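Dihydrodipicolinate synthase (PDB 3DZ1) probably catalyses a pyruvate-dependent condensation step of lysine biosynthesis, as a TIM-barrel member of the DapA family. Local coordinates at residues 223-226 against 227-230. Sequence-based numbering, arbitrary orientation.
Sequences PDML and VDVV
Val-227 sets its side chain against the carbonyl oxygens of Pro-223 and Asp-224 in the first turns of helix 223-234, the helix that follows the last strand, 215-218, of the (beta/alpha)8 TIM barrel. Its CB lies 3.3 Å from Asp-224 O. Beyond it the branches divide: a chi1 of 164° sends CG1 opposite the backbone N and leaves CG2 on the N side, 3.2 Å from Pro-223 O. The same Pro-223 O accepts the amide of Val-227, and therefore has both the N-H and the CG2 methyl of that residue as near neighbours. The donor stands 24° from the carbonyl plane. Val-227 and Val-230 both reach Thr-12 of strand 11-15 and thereby dock this side of the helix on the barrel wall.

The helical bonds continue along the chain: Met-225 O receives Val-229 N at 3.1 Å and, weakly, Asp-228 N, while Val-230 N meets Leu-226 O in a straighter bond (2.8 Å, 164° at the hydrogen). On the neighbouring flank Leu-226 and Val-229 extend alongside each other in a common direction and touch loosely through CD2 of the leucine and CG2 of the valine at 4.2 Å. Leu-226 also leans on Tyr-220, with its side chain about 9 Å from that of Met-217, a predicted pyruvate-binding residue, and Val-229 packs on Leu-244 of helix 238-255.

Met-225, a selenomethionine, lies beside Asp-228 where both touch helix 238-255, at His-248 and Leu-244 respectively. Asp-224 OD2 forms a salt bridge with Arg-272 NH2; the carboxylate of Asp-228 lies 6.8 Å away, OD2 to OD2. Two kinks in the Met-225 chain leave its terminal CE 3.8 Å from Asp-228 OD2.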
loop_
_atom_site.group_PDB
_atom_site.type_symbol
_atom_site.label_atom_id
_atom_site.label_comp_id
_atom_site.label_asym_id
_atom_site.label_seq_id
_atom_site.Cartn_x
_atom_site.Cartn_y
_atom_site.Cartn_z
ATOM N N PRO A 223 12.613 30.557 -2.990
ATOM C CA PRO A 223 12.911 30.500 -1.558
ATOM C C PRO A 223 13.108 31.912 -1.032
ATOM O O PRO A 223 12.856 32.186 0.141
ATOM C CB PRO A 223 14.185 29.660 -1.505
ATOM C CG PRO A 223 14.862 30.008 -2.798
ATOM C CD PRO A 223 13.718 29.986 -3.781
ATOM N N ASP A 224 13.550 32.806 -1.916
ATOM C CA ASP A 224 13.768 34.193 -1.546
ATOM C C ASP A 224 12.467 34.853 -1.083
ATOM O O ASP A 224 12.473 35.667 -0.153
ATOM C CB ASP A 224 14.413 34.970 -2.718
ATOM C CG ASP A 224 13.690 34.772 -4.051
ATOM O OD1 ASP A 224 13.269 33.638 -4.360
ATOM O OD2 ASP A 224 13.569 35.756 -4.813
HETATM N N MSE A 225 11.346 34.485 -1.700
HETATM C CA MSE A 225 10.069 35.063 -1.308
HETATM C C MSE A 225 9.488 34.398 -0.060
HETATM O O MSE A 225 8.776 35.039 0.707
HETATM C CB MSE A 225 9.072 34.995 -2.466
HETATM C CG MSE A 225 9.469 35.862 -3.659
HETATM SE SE MSE A 225 9.696 37.756 -3.225
HETATM C CE MSE A 225 11.609 37.790 -2.985
ATOM N N LEU A 226 9.778 33.118 0.150
ATOM C CA LEU A 226 9.277 32.463 1.350
ATOM C C LEU A 226 10.053 32.996 2.558
ATOM O O LEU A 226 9.561 32.959 3.690
ATOM C CB LEU A 226 9.404 30.939 1.240
ATOM C CG LEU A 226 8.536 30.291 0.154
ATOM C CD1 LEU A 226 8.534 28.778 0.349
ATOM C CD2 LEU A 226 7.107 30.827 0.223
ATOM N N VAL A 227 11.263 33.504 2.315
ATOM C CA VAL A 227 12.069 34.088 3.386
ATOM C C VAL A 227 11.239 35.237 3.965
ATOM O O VAL A 227 11.150 35.411 5.189
ATOM C CB VAL A 227 13.419 34.658 2.849
ATOM C CG1 VAL A 227 14.038 35.599 3.880
ATOM C CG2 VAL A 227 14.391 33.523 2.548
ATOM N N ASP A 228 10.622 36.014 3.074
ATOM C CA ASP A 228 9.787 37.139 3.490
ATOM C C ASP A 228 8.499 36.662 4.150
ATOM O O ASP A 228 8.032 37.273 5.110
ATOM C CB ASP A 228 9.451 38.042 2.295
ATOM C CG ASP A 228 10.667 38.783 1.760
ATOM O OD1 ASP A 228 11.498 39.224 2.582
ATOM O OD2 ASP A 228 10.788 38.936 0.525
ATOM N N VAL A 229 7.912 35.584 3.634
ATOM C CA VAL A 229 6.689 35.060 4.236
ATOM C C VAL A 229 6.987 34.664 5.684
ATOM O O VAL A 229 6.205 34.951 6.592
ATOM C CB VAL A 229 6.157 33.817 3.482
ATOM C CG1 VAL A 229 5.042 33.160 4.287
ATOM C CG2 VAL A 229 5.644 34.221 2.112
ATOM N N VAL A 230 8.124 34.008 5.894
ATOM C CA VAL A 230 8.524 33.584 7.236
ATOM C C VAL A 230 8.774 34.814 8.116
ATOM O O VAL A 230 8.350 34.869 9.276
ATOM C CB VAL A 230 9.801 32.702 7.179
ATOM C CG1 VAL A 230 10.312 32.406 8.583
ATOM C CG2 VAL A 230 9.492 31.394 6.453
#